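Local coordinates for SusD homolog (Bacteroides thetaiotaomicron, PDB 4MRU), which probably binds mucin O-glycans at the outer membrane as a SusD-family lipoprotein with a TPR-like helical fold, and holds a magnesium ion, at residues Glu369-Ser374 with Ile416-Ile421; Asn269-Pro274 with Ile396-Asn401; Leu358-Glu361 with Gly367-Asp370; Lys278-Val283 with Ala422-Gly427. All blocks are in the same frame, centred on the assembly; numbering follows the deposited sequence.

Contact 1 of 4, residues Glu369-Ser374 with Ile416-Ile421; sequences EDYLNS and ITQKWI. With MG (magnesium ion), chain C.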
loop_
_atom_site.group_PDB
_atom_site.type_symbol
_atom_site.label_atom_id
_atom_site.label_comp_id
_atom_site.label_asym_id
_atom_site.label_seq_id
_atom_site.Cartn_x
_atom_site.Cartn_y
_atom_site.Cartn_z
ATOM N N GLU A 369 -25.261 5.259 0.365
ATOM C CA GLU A 369 -26.254 4.535 -0.429
ATOM C C GLU A 369 -26.531 5.285 -1.729
ATOM O O GLU A 369 -26.566 4.655 -2.754
ATOM C CB GLU A 369 -27.547 4.280 0.367
ATOM C CG GLU A 369 -27.363 3.290 1.538
ATOM C CD GLU A 369 -27.448 1.803 1.170
ATOM O OE1 GLU A 369 -27.307 1.453 -0.027
ATOM O OE2 GLU A 369 -27.634 0.962 2.098
ATOM N N ASP A 370 -26.725 6.618 -1.688
ATOM C CA ASP A 370 -26.867 7.393 -2.933
ATOM C C ASP A 370 -25.586 7.376 -3.813
ATOM O O ASP A 370 -25.666 7.289 -5.017
ATOM C CB ASP A 370 -27.245 8.846 -2.657
ATOM C CG ASP A 370 -28.704 9.007 -2.278
ATOM O OD1 ASP A 370 -29.508 8.101 -2.595
ATOM O OD2 ASP A 370 -29.045 10.047 -1.674
ATOM N N TYR A 371 -24.421 7.496 -3.193
ATOM C CA TYR A 371 -23.125 7.461 -3.878
ATOM C C TYR A 371 -22.967 6.160 -4.686
ATOM O O TYR A 371 -22.523 6.153 -5.814
ATOM C CB TYR A 371 -21.998 7.602 -2.840
ATOM C CG TYR A 371 -20.568 7.498 -3.361
ATOM C CD1 TYR A 371 -19.895 8.631 -3.812
ATOM C CD2 TYR A 371 -19.889 6.302 -3.349
ATOM C CE1 TYR A 371 -18.607 8.580 -4.269
ATOM C CE2 TYR A 371 -18.547 6.229 -3.786
ATOM C CZ TYR A 371 -17.910 7.371 -4.218
ATOM O OH TYR A 371 -16.601 7.303 -4.654
ATOM N N LEU A 372 -23.444 5.077 -4.122
ATOM C CA LEU A 372 -23.364 3.761 -4.773
ATOM C C LEU A 372 -24.190 3.649 -6.057
ATOM O O LEU A 372 -23.973 2.738 -6.831
ATOM C CB LEU A 372 -23.806 2.670 -3.777
ATOM C CG LEU A 372 -22.748 2.203 -2.779
ATOM C CD1 LEU A 372 -23.402 1.306 -1.759
ATOM C CD2 LEU A 372 -21.644 1.497 -3.509
ATOM N N ASN A 373 -25.103 4.577 -6.302
ATOM C CA ASN A 373 -25.806 4.613 -7.560
ATOM C C ASN A 373 -25.320 5.675 -8.508
ATOM O O ASN A 373 -25.987 5.981 -9.501
ATOM C CB ASN A 373 -27.288 4.825 -7.281
ATOM C CG ASN A 373 -27.904 3.611 -6.628
ATOM O OD1 ASN A 373 -27.668 2.488 -7.020
ATOM N ND2 ASN A 373 -28.691 3.852 -5.581
ATOM N N SER A 374 -24.168 6.268 -8.209
ATOM C CA SER A 374 -23.658 7.353 -9.019
ATOM C C SER A 374 -23.218 6.842 -10.380
ATOM O O SER A 374 -22.587 5.771 -10.493
ATOM C CB SER A 374 -22.463 8.038 -8.325
ATOM O OG SER A 374 -21.841 8.965 -9.192
ATOM N N ILE A 416 -11.473 -2.045 -7.631
ATOM C CA ILE A 416 -10.141 -1.617 -7.300
ATOM C C ILE A 416 -10.087 -0.101 -7.159
ATOM O O ILE A 416 -9.379 0.457 -6.278
ATOM C CB ILE A 416 -9.126 -2.086 -8.366
ATOM C CG1 ILE A 416 -9.024 -3.621 -8.439
ATOM C CG2 ILE A 416 -7.753 -1.488 -8.080
ATOM C CD1 ILE A 416 -8.588 -4.337 -7.166
ATOM N N THR A 417 -10.843 0.601 -7.982
ATOM C CA THR A 417 -10.911 2.081 -7.848
ATOM C C THR A 417 -11.447 2.482 -6.480
ATOM O O THR A 417 -10.886 3.347 -5.796
ATOM C CB THR A 417 -11.764 2.693 -8.949
ATOM O OG1 THR A 417 -11.117 2.479 -10.206
ATOM C CG2 THR A 417 -11.924 4.200 -8.756
ATOM N N GLN A 418 -12.545 1.857 -6.077
ATOM C CA GLN A 418 -13.114 2.140 -4.742
ATOM C C GLN A 418 -12.184 1.707 -3.595
ATOM O O GLN A 418 -12.056 2.393 -2.588
ATOM C CB GLN A 418 -14.503 1.523 -4.640
ATOM C CG GLN A 418 -15.512 2.317 -5.457
ATOM C CD GLN A 418 -15.648 3.750 -4.952
ATOM O OE1 GLN A 418 -15.734 4.018 -3.725
ATOM N NE2 GLN A 418 -15.815 4.650 -5.869
ATOM N N LYS A 419 -11.519 0.576 -3.768
ATOM C CA LYS A 419 -10.519 0.135 -2.789
ATOM C C LYS A 419 -9.412 1.156 -2.672
ATOM O O LYS A 419 -8.945 1.449 -1.561
ATOM C CB LYS A 419 -9.943 -1.238 -3.160
ATOM C CG LYS A 419 -9.094 -1.793 -2.060
ATOM C CD LYS A 419 -8.719 -3.223 -2.285
ATOM C CE LYS A 419 -7.776 -3.432 -3.454
ATOM N NZ LYS A 419 -7.340 -4.866 -3.402
ATOM N N TRP A 420 -8.987 1.691 -3.818
ATOM C CA TRP A 420 -7.916 2.741 -3.868
ATOM C C TRP A 420 -8.294 4.033 -3.158
ATOM O O TRP A 420 -7.457 4.615 -2.423
ATOM C CB TRP A 420 -7.572 3.004 -5.319
ATOM C CG TRP A 420 -6.723 4.129 -5.669
ATOM C CD1 TRP A 420 -5.384 4.194 -5.602
ATOM C CD2 TRP A 420 -7.153 5.323 -6.314
ATOM N NE1 TRP A 420 -4.933 5.368 -6.141
ATOM C CE2 TRP A 420 -5.999 6.083 -6.591
ATOM C CE3 TRP A 420 -8.407 5.817 -6.707
ATOM C CZ2 TRP A 420 -6.058 7.310 -7.196
ATOM C CZ3 TRP A 420 -8.462 7.025 -7.357
ATOM C CH2 TRP A 420 -7.300 7.765 -7.600
ATOM N N ILE A 421 -9.526 4.493 -3.362
ATOM C CA ILE A 421 -10.042 5.604 -2.600
ATOM C C ILE A 421 -10.059 5.267 -1.078
ATOM O O ILE A 421 -9.610 6.054 -0.227
ATOM C CB ILE A 421 -11.443 6.001 -3.068
ATOM C CG1 ILE A 421 -11.386 6.563 -4.501
ATOM C CG2 ILE A 421 -12.041 6.996 -2.077
ATOM C CD1 ILE A 421 -12.757 6.834 -5.096
HETATM MG MG MG C . -28.132 0.419 -6.639
HETATM O O HOH W 1 -29.765 1.054 -5.450
HETATM O O HOH W 2 -29.281 0.435 -8.475
HETATM O O HOH W 3 -26.438 -0.239 -7.664
HETATM O O HOH W 4 -28.663 -1.612 -6.229
HETATM O O HOH W 5 -26.919 0.461 -4.921
#

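Contact 2 of 4, residues Asn269-Pro274 with Ile396-Asn401; sequences NGYADP and ITVKWN. With EDO (1,2-ethanediol), chain L; EDO (1,2-ethanediol), chain I.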
loop_
_atom_site.group_PDB
_atom_site.type_symbol
_atom_site.label_atom_id
_atom_site.label_comp_id
_atom_site.label_asym_id
_atom_site.label_seq_id
_atom_site.Cartn_x
_atom_site.Cartn_y
_atom_site.Cartn_z
ATOM N N ASN A 269 -13.471 14.340 -6.981
ATOM C CA ASN A 269 -14.297 15.487 -7.434
ATOM C C ASN A 269 -15.340 15.070 -8.484
ATOM O O ASN A 269 -16.468 15.532 -8.450
ATOM C CB ASN A 269 -13.472 16.637 -7.999
ATOM C CG ASN A 269 -12.825 17.487 -6.926
ATOM O OD1 ASN A 269 -13.063 17.338 -5.711
ATOM N ND2 ASN A 269 -12.020 18.401 -7.366
ATOM N N GLY A 270 -14.946 14.215 -9.429
ATOM C CA GLY A 270 -15.896 13.703 -10.434
ATOM C C GLY A 270 -17.083 13.002 -9.769
ATOM O O GLY A 270 -18.217 13.163 -10.173
ATOM N N TYR A 271 -16.802 12.208 -8.739
ATOM C CA TYR A 271 -17.828 11.466 -8.023
ATOM C C TYR A 271 -18.508 12.291 -6.958
ATOM O O TYR A 271 -19.413 11.788 -6.286
ATOM C CB TYR A 271 -17.215 10.231 -7.353
ATOM C CG TYR A 271 -16.575 9.169 -8.239
ATOM C CD1 TYR A 271 -16.954 8.977 -9.561
ATOM C CD2 TYR A 271 -15.624 8.302 -7.708
ATOM C CE1 TYR A 271 -16.398 7.956 -10.336
ATOM C CE2 TYR A 271 -15.067 7.273 -8.466
ATOM C CZ TYR A 271 -15.455 7.117 -9.782
ATOM O OH TYR A 271 -14.909 6.103 -10.514
ATOM N N ALA A 272 -18.081 13.536 -6.755
ATOM C CA ALA A 272 -18.618 14.372 -5.705
ATOM C C ALA A 272 -18.616 13.609 -4.351
ATOM O O ALA A 272 -19.566 13.604 -3.577
ATOM C CB ALA A 272 -20.008 14.880 -6.087
ATOM N N ASP A 273 -17.481 13.010 -4.050
ATOM C CA ASP A 273 -17.363 12.019 -2.986
ATOM C C ASP A 273 -17.477 12.721 -1.637
ATOM O O ASP A 273 -16.646 13.602 -1.306
ATOM C CB ASP A 273 -16.021 11.301 -3.164
ATOM C CG ASP A 273 -15.889 10.053 -2.345
ATOM O OD1 ASP A 273 -16.227 10.053 -1.168
ATOM O OD2 ASP A 273 -15.364 9.071 -2.916
ATOM N N PRO A 274 -18.476 12.338 -0.804
ATOM C CA PRO A 274 -18.560 12.953 0.516
ATOM C C PRO A 274 -17.334 12.734 1.439
ATOM O O PRO A 274 -17.215 13.427 2.433
ATOM C CB PRO A 274 -19.809 12.281 1.142
ATOM C CG PRO A 274 -20.612 11.806 -0.025
ATOM C CD PRO A 274 -19.586 11.393 -1.060
ATOM N N ILE A 396 -14.742 5.094 -15.530
ATOM C CA ILE A 396 -15.370 4.188 -14.569
ATOM C C ILE A 396 -16.274 4.916 -13.569
ATOM O O ILE A 396 -15.895 5.892 -12.947
ATOM C CB ILE A 396 -14.326 3.325 -13.791
ATOM C CG1 ILE A 396 -14.998 2.180 -12.984
ATOM C CG2 ILE A 396 -13.456 4.176 -12.874
ATOM C CD1 ILE A 396 -15.684 1.142 -13.843
ATOM N N THR A 397 -17.489 4.409 -13.423
ATOM C CA THR A 397 -18.441 4.965 -12.469
ATOM C C THR A 397 -18.542 4.117 -11.251
ATOM O O THR A 397 -18.065 2.964 -11.212
ATOM C CB THR A 397 -19.831 5.052 -13.101
ATOM O OG1 THR A 397 -20.261 3.745 -13.414
ATOM C CG2 THR A 397 -19.826 5.898 -14.398
ATOM N N VAL A 398 -19.200 4.650 -10.235
ATOM C CA VAL A 398 -19.381 3.901 -8.976
ATOM C C VAL A 398 -20.435 2.799 -9.079
ATOM O O VAL A 398 -20.241 1.691 -8.567
ATOM C CB VAL A 398 -19.792 4.811 -7.815
ATOM C CG1 VAL A 398 -19.966 3.990 -6.539
ATOM C CG2 VAL A 398 -18.757 5.915 -7.601
ATOM N N LYS A 399 -21.520 3.085 -9.775
ATOM C CA LYS A 399 -22.651 2.151 -9.808
ATOM C C LYS A 399 -22.270 0.778 -10.407
ATOM O O LYS A 399 -21.747 0.676 -11.521
ATOM C CB LYS A 399 -23.836 2.769 -10.559
ATOM C CG LYS A 399 -25.140 1.953 -10.532
ATOM C CD LYS A 399 -26.266 2.679 -11.249
ATOM C CE LYS A 399 -27.612 1.973 -11.145
ATOM N NZ LYS A 399 -27.547 0.640 -11.813
ATOM N N TRP A 400 -22.606 -0.270 -9.671
ATOM C CA TRP A 400 -22.336 -1.668 -10.091
ATOM C C TRP A 400 -22.953 -2.010 -11.454
ATOM O O TRP A 400 -24.077 -1.613 -11.763
ATOM C CB TRP A 400 -22.813 -2.650 -9.005
ATOM C CG TRP A 400 -22.458 -4.089 -9.277
ATOM C CD1 TRP A 400 -23.264 -5.049 -9.827
ATOM C CD2 TRP A 400 -21.197 -4.709 -9.042
ATOM N NE1 TRP A 400 -22.575 -6.222 -9.946
ATOM C CE2 TRP A 400 -21.311 -6.040 -9.442
ATOM C CE3 TRP A 400 -19.976 -4.258 -8.534
ATOM C CZ2 TRP A 400 -20.250 -6.948 -9.335
ATOM C CZ3 TRP A 400 -18.929 -5.176 -8.375
ATOM C CH2 TRP A 400 -19.075 -6.489 -8.778
ATOM N N ASN A 401 -22.189 -2.723 -12.282
ATOM C CA ASN A 401 -22.664 -3.144 -13.586
ATOM C C ASN A 401 -23.305 -4.503 -13.377
ATOM O O ASN A 401 -22.624 -5.457 -13.064
ATOM C CB ASN A 401 -21.540 -3.218 -14.607
ATOM C CG ASN A 401 -22.035 -3.575 -16.002
ATOM O OD1 ASN A 401 -22.962 -4.366 -16.164
ATOM N ND2 ASN A 401 -21.376 -3.053 -17.008
HETATM C C1 EDO L . -25.717 1.153 -15.123
HETATM O O1 EDO L . -25.580 0.208 -14.033
HETATM C C2 EDO L . -27.166 1.448 -15.507
HETATM O O2 EDO L . -27.970 1.878 -14.387
HETATM C C1 EDO I . -11.005 17.676 -10.921
HETATM O O1 EDO I . -11.824 18.722 -10.366
HETATM C C2 EDO I . -9.563 18.141 -11.120
HETATM O O2 EDO I . -9.409 19.302 -11.993
HETATM O O HOH W 6 -15.658 3.681 -8.942
#

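Contact 3 of 4, residues Leu358-Glu361 with Gly367-Asp370; sequences LSFE and GAED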
loop_
_atom_site.group_PDB
_atom_site.type_symbol
_atom_site.label_atom_id
_atom_site.label_comp_id
_atom_site.label_asym_id
_atom_site.label_seq_id
_atom_site.Cartn_x
_atom_site.Cartn_y
_atom_site.Cartn_z
ATOM N N LEU A 358 -18.540 0.647 4.495
ATOM C CA LEU A 358 -17.560 0.558 5.558
ATOM C C LEU A 358 -16.554 1.689 5.495
ATOM O O LEU A 358 -16.176 2.208 6.534
ATOM C CB LEU A 358 -16.802 -0.772 5.501
ATOM C CG LEU A 358 -17.611 -1.979 5.940
ATOM C CD1 LEU A 358 -16.913 -3.271 5.555
ATOM C CD2 LEU A 358 -17.874 -1.953 7.433
ATOM N N SER A 359 -16.068 2.032 4.303
ATOM C CA SER A 359 -15.138 3.164 4.204
ATOM C C SER A 359 -15.826 4.473 4.618
ATOM O O SER A 359 -15.245 5.267 5.324
ATOM C CB SER A 359 -14.557 3.278 2.806
ATOM O OG SER A 359 -13.826 4.455 2.630
ATOM N N PHE A 360 -17.028 4.745 4.124
ATOM C CA PHE A 360 -17.756 5.942 4.606
ATOM C C PHE A 360 -17.901 5.943 6.128
ATOM O O PHE A 360 -17.665 6.975 6.819
ATOM C CB PHE A 360 -19.174 6.050 3.983
ATOM C CG PHE A 360 -19.204 6.661 2.602
ATOM C CD1 PHE A 360 -18.436 6.138 1.574
ATOM C CD2 PHE A 360 -20.024 7.781 2.332
ATOM C CE1 PHE A 360 -18.517 6.662 0.306
ATOM C CE2 PHE A 360 -20.102 8.305 1.049
ATOM C CZ PHE A 360 -19.323 7.774 0.048
ATOM N N GLU A 361 -18.299 4.807 6.663
ATOM C CA GLU A 361 -18.494 4.699 8.094
ATOM C C GLU A 361 -17.158 4.983 8.817
ATOM O O GLU A 361 -17.142 5.713 9.812
ATOM C CB GLU A 361 -19.061 3.323 8.470
ATOM C CG GLU A 361 -19.160 3.091 9.990
ATOM C CD GLU A 361 -19.543 1.660 10.373
ATOM O OE1 GLU A 361 -20.747 1.347 10.410
ATOM O OE2 GLU A 361 -18.643 0.835 10.608
ATOM N N GLY A 367 -24.098 9.446 3.200
ATOM C CA GLY A 367 -24.496 9.394 1.825
ATOM C C GLY A 367 -24.043 8.174 1.026
ATOM O O GLY A 367 -24.148 8.190 -0.215
ATOM N N ALA A 368 -23.573 7.103 1.674
ATOM C CA ALA A 368 -23.006 6.008 0.890
ATOM C C ALA A 368 -24.032 5.397 -0.076
ATOM O O ALA A 368 -23.686 5.015 -1.217
ATOM C CB ALA A 368 -22.450 4.925 1.794
ATOM N N GLU A 369 -25.261 5.259 0.365
ATOM C CA GLU A 369 -26.254 4.535 -0.429
ATOM C C GLU A 369 -26.531 5.285 -1.729
ATOM O O GLU A 369 -26.566 4.655 -2.754
ATOM C CB GLU A 369 -27.547 4.280 0.367
ATOM C CG GLU A 369 -27.363 3.290 1.538
ATOM C CD GLU A 369 -27.448 1.803 1.170
ATOM O OE1 GLU A 369 -27.307 1.453 -0.027
ATOM O OE2 GLU A 369 -27.634 0.962 2.098
ATOM N N ASP A 370 -26.725 6.618 -1.688
ATOM C CA ASP A 370 -26.867 7.393 -2.933
ATOM C C ASP A 370 -25.586 7.376 -3.813
ATOM O O ASP A 370 -25.666 7.289 -5.017
ATOM C CB ASP A 370 -27.245 8.846 -2.657
ATOM C CG ASP A 370 -28.704 9.007 -2.278
ATOM O OD1 ASP A 370 -29.508 8.101 -2.595
ATOM O OD2 ASP A 370 -29.045 10.047 -1.674
#

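Contact 4 of 4, residues Lys278-Val283 with Ala422-Gly427; sequences KYFTKV and ALFPNG. With EDO (1,2-ethanediol), chain F.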
loop_
_atom_site.group_PDB
_atom_site.type_symbol
_atom_site.label_atom_id
_atom_site.label_comp_id
_atom_site.label_asym_id
_atom_site.label_seq_id
_atom_site.Cartn_x
_atom_site.Cartn_y
_atom_site.Cartn_z
ATOM N N LYS A 278 -13.010 14.709 4.726
ATOM C CA LYS A 278 -12.285 13.910 5.714
ATOM C C LYS A 278 -10.873 13.558 5.226
ATOM O O LYS A 278 -10.006 13.259 6.025
ATOM C CB LYS A 278 -13.039 12.620 6.008
ATOM C CG LYS A 278 -14.514 12.856 6.456
ATOM C CD LYS A 278 -14.556 13.482 7.808
ATOM C CE LYS A 278 -15.988 13.567 8.358
ATOM N NZ LYS A 278 -16.910 14.133 7.354
ATOM N N TYR A 279 -10.658 13.594 3.927
ATOM C CA TYR A 279 -9.336 13.234 3.344
ATOM C C TYR A 279 -8.375 14.409 3.150
ATOM O O TYR A 279 -7.163 14.257 3.290
ATOM C CB TYR A 279 -9.528 12.637 1.975
ATOM C CG TYR A 279 -9.925 11.176 1.923
ATOM C CD1 TYR A 279 -10.641 10.570 2.959
ATOM C CD2 TYR A 279 -9.569 10.396 0.823
ATOM C CE1 TYR A 279 -10.986 9.210 2.906
ATOM C CE2 TYR A 279 -9.911 9.040 0.769
ATOM C CZ TYR A 279 -10.631 8.474 1.825
ATOM O OH TYR A 279 -10.990 7.141 1.786
ATOM N N PHE A 280 -8.927 15.562 2.751
ATOM C CA PHE A 280 -8.157 16.680 2.230
ATOM C C PHE A 280 -8.535 18.008 2.842
ATOM O O PHE A 280 -9.650 18.189 3.329
ATOM C CB PHE A 280 -8.407 16.850 0.738
ATOM C CG PHE A 280 -8.348 15.577 -0.055
ATOM C CD1 PHE A 280 -7.231 14.760 -0.015
ATOM C CD2 PHE A 280 -9.392 15.244 -0.911
ATOM C CE1 PHE A 280 -7.164 13.600 -0.762
ATOM C CE2 PHE A 280 -9.332 14.086 -1.654
ATOM C CZ PHE A 280 -8.216 13.260 -1.575
ATOM N N THR A 281 -7.572 18.924 2.860
ATOM C CA THR A 281 -7.852 20.314 3.119
ATOM C C THR A 281 -8.322 20.992 1.815
ATOM O O THR A 281 -8.031 20.526 0.688
ATOM C CB THR A 281 -6.600 21.060 3.624
ATOM O OG1 THR A 281 -5.601 21.027 2.605
ATOM C CG2 THR A 281 -6.042 20.398 4.858
ATOM N N LYS A 282 -9.080 22.067 1.995
ATOM C CA LYS A 282 -9.505 22.936 0.919
ATOM C C LYS A 282 -8.498 24.026 0.687
ATOM O O LYS A 282 -7.859 24.478 1.637
ATOM C CB LYS A 282 -10.833 23.605 1.277
ATOM C CG LYS A 282 -12.031 22.678 1.201
ATOM C CD LYS A 282 -13.317 23.494 1.211
ATOM C CE LYS A 282 -14.514 22.653 0.778
ATOM N NZ LYS A 282 -15.805 23.404 0.909
ATOM N N VAL A 283 -8.362 24.439 -0.577
ATOM C CA VAL A 283 -7.597 25.582 -0.958
ATOM C C VAL A 283 -8.634 26.636 -1.204
ATOM O O VAL A 283 -9.598 26.374 -1.903
ATOM C CB VAL A 283 -6.863 25.408 -2.286
ATOM C CG1 VAL A 283 -6.176 26.728 -2.636
ATOM C CG2 VAL A 283 -5.862 24.273 -2.253
ATOM N N ALA A 422 -10.596 4.096 -0.743
ATOM C CA ALA A 422 -10.681 3.669 0.658
ATOM C C ALA A 422 -9.330 3.410 1.353
ATOM O O ALA A 422 -9.215 3.472 2.558
ATOM C CB ALA A 422 -11.546 2.416 0.759
ATOM N N LEU A 423 -8.317 3.101 0.563
ATOM C CA LEU A 423 -6.982 2.830 1.069
ATOM C C LEU A 423 -6.160 4.075 1.412
ATOM O O LEU A 423 -5.122 3.983 2.057
ATOM C CB LEU A 423 -6.205 2.022 -0.008
ATOM C CG LEU A 423 -6.326 0.510 0.049
ATOM C CD1 LEU A 423 -5.802 -0.097 -1.261
ATOM C CD2 LEU A 423 -5.576 -0.064 1.260
ATOM N N PHE A 424 -6.567 5.234 0.899
ATOM C CA PHE A 424 -5.754 6.438 1.037
ATOM C C PHE A 424 -5.411 6.601 2.514
ATOM O O PHE A 424 -6.299 6.505 3.322
ATOM C CB PHE A 424 -6.544 7.619 0.494
ATOM C CG PHE A 424 -5.876 8.948 0.668
ATOM C CD1 PHE A 424 -4.936 9.398 -0.255
ATOM C CD2 PHE A 424 -6.212 9.773 1.708
ATOM C CE1 PHE A 424 -4.341 10.651 -0.120
ATOM C CE2 PHE A 424 -5.591 11.035 1.862
ATOM C CZ PHE A 424 -4.666 11.455 0.937
ATOM N N PRO A 425 -4.147 6.897 2.872
ATOM C CA PRO A 425 -2.925 7.193 2.080
ATOM C C PRO A 425 -1.906 6.036 1.990
ATOM O O PRO A 425 -0.692 6.271 1.943
ATOM C CB PRO A 425 -2.310 8.355 2.880
ATOM C CG PRO A 425 -2.568 7.893 4.323
ATOM C CD PRO A 425 -3.937 7.207 4.293
ATOM N N ASN A 426 -2.391 4.793 1.948
ATOM C CA ASN A 426 -1.552 3.586 1.869
ATOM C C ASN A 426 -1.068 3.351 0.390
ATOM O O ASN A 426 -1.596 2.500 -0.349
ATOM C CB ASN A 426 -2.335 2.401 2.381
ATOM C CG ASN A 426 -1.484 1.145 2.606
ATOM O OD1 ASN A 426 -0.359 1.018 2.139
ATOM N ND2 ASN A 426 -2.051 0.211 3.321
ATOM N N GLY A 427 -0.076 4.129 -0.020
ATOM C CA GLY A 427 0.346 4.185 -1.421
ATOM C C GLY A 427 1.041 2.927 -1.866
ATOM O O GLY A 427 0.966 2.556 -3.033
HETATM C C1 EDO F . 0.319 -3.455 5.924
HETATM O O1 EDO F . 0.973 -3.479 4.650
HETATM C C2 EDO F . -0.145 -2.044 6.039
HETATM O O2 EDO F . -1.070 -1.912 4.975
HETATM O O HOH W 7 -9.040 6.001 4.054
#

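Contact 1 of 4, residues Glu369-Ser374 with Ile416-Ile421
Y371 and Q418 reach for each other from opposite directions, and one straight hydrogen bond joins them. NE2 of Q418 donates to OH of Y371 over 3.0 Å with an N-H...O angle of 166°, and the hydroxyl lies in the amide plane. The amide comes in at the ring's edge, its plane turned 70° from that of the ring. Its OE1 passes 3.6 Å from CE2 of Y371 and takes its own hydrogen bond from R275. With chi1 at 176°, CG of Y371 stands opposite the backbone N, which carries the ring toward helix 408-423. Packing is close on this side: I421 CD1 sits 3.9 Å from Y371 OH, and all three residues are buried. Q418 and I421 belong to helix 408-423, probably part of the TPR-like helical body, where F332 of helix 327-339 and Y352 and V356 of helix 348-363 also press on Q418. From Y371 to S374 the chain makes a type I turn, and the character changes. N373 is partly exposed and faces a hydrated magnesium ion, which its OD1 binds at 2.2 Å. Five waters complete the octahedral shell, making N373 the one protein ligand in it. One of them, water 1, also accepts a hydrogen bond from N373 ND2 at 3.0 Å, which steadies the amide's rotation.

Contact 2 of 4, residues Asn269-Pro274 with Ile396-Asn401
Y271 meets I396 and V398 just where a Schellman motif closes helix 262-270. A272, the residue with positive phi, turns the chain out of the helix, and its N bonds back to N269 O at 3.1 Å. Y271, just ahead of it, sends its ring to the loop 396-401. There V398 sets a methyl squarely over the ring: CG2 is 3.8 Å from the ring centroid and only 5° off the normal, a CH-pi contact. A chi1 of 180° swings CG1 of V398 to the far side from the backbone N and puts CG2, beside that N, over the ring. The hydroxyl does the polar work. Y271 OH donates to I396 O over a short 2.6 Å, meeting the carbonyl from well above its plane at a C=O...O angle of 131°. I396 CG2 comes within 3.4 Å of Y271 OH. Water 6 donates to Y271 OH at 3.0 Å. In the fold, the loop lies along helix 408-423, which I396 touches through E413 and R414 and V398 through Q418; Y371 of helix 368-371 packs on both Y271 and V398. A phenylalanine in place of Y271 would probably keep the face under the methyl but leave I396 O without its hydroxyl donor and take one acceptor from water 6. Farther along the loop, K399 NZ grips both oxygens of a 1,2-ethanediol, probably from the crystallisation liquor, while its backbone is hydrogen-bonded to that of S374.

Contact 3 of 4, residues Leu358-Glu361 with Gly367-Asp370
F360 and A368 meet where helix 348-363 is followed, after a short loop, by helix 368-371. G367 comes first, at the N-cap position of helix 368-371. Its phi of 96° suits a residue with no side chain, since a beta carbon there would be jammed against the preceding carbonyl oxygen. Its C lies 3.9 Å from F360 CE2, so the backbone itself packs against the phenyl ring. A368 follows and carries most of the contact. Its methyl lies over one face of the F360 ring, displaced toward the rim, with CB 4.0 Å from the centroid and 20° off the normal: a CH-pi contact. The same methyl is 3.8 Å from F360 CG, and A368 N approaches F360 CD2 to 3.7 Å. At E369 the beta carbon already points away from F360, and helix 368-371 runs on toward Y371. No hydrogen bond spans the two segments. Around them, the F360 ring also meets the Y371 ring, inclined by about 55°, and touches D273, P274 and R275 of the loop between helices 262-270 and 276-279; L358 and S359 of the same helix as F360 pack against helix 327-339.

Contact 4 of 4, residues Lys278-Val283 with Ala422-Gly427
Three rings, Y279, F280 and F424, make an aromatic cluster where helix 408-423 ends and its chain passes close to the end of helix 276-279. The stacking comes in two forms. Y279 and F424 lie near parallel, planes at 14°, but are slid so far apart that they barely overlap; CD2 of each meets the other at 3.5 Å. F280 instead turns an edge to the face of F424 in a T-shaped pair, centroids 5.4 Å apart, with CE1 of F280 reaching CZ of F424 at 3.7 Å. P425, joined to F424 by a cis peptide, lays CB over the opposite face, and Y57 and F58 add further aromatic neighbours. The polar contacts gather at the Y279 hydroxyl, whose main partner is I421 O, one residue before this segment. Water 7 lies 3.2 Å from Y279 OH and 2.9 Å from both A422 O and F424 O; with more acceptors than protons, it cannot serve all of them at once. Next along the chain, N426 sits at the N-cap of helix 427-437, and its ND2 donates to a 1,2-ethanediol. With an alanine in place of F424, the F280 edge would probably lose the face it meets and a gap would open beside Y279. The chemistry implies a largely apolar joint, held by ring-ring and other dispersion contacts and finished at its polar end by one hydroxyl and a water beside backbone carbonyls.

Y371 ties contacts 1, 2 and 3 together. Its OH makes a close polar approach, 2.8 Å, to D273 OD2 of contact 2, and its CG is 3.6 Å from CZ of F360 in contact 3. A second link joins contacts 1 and 2 through the backbone, S374 O to K399 N at 3.0 Å. The magnesium ion is bound in contact 1, while the V398 side chain is about 9 Å and that of A368 about 11 Å from it. Contact 4 lies farther off, its centre about 15 Å from that of contact 1, yet helix 408-423 serves both, and I421 O meets Y279 OH at 2.7 Å.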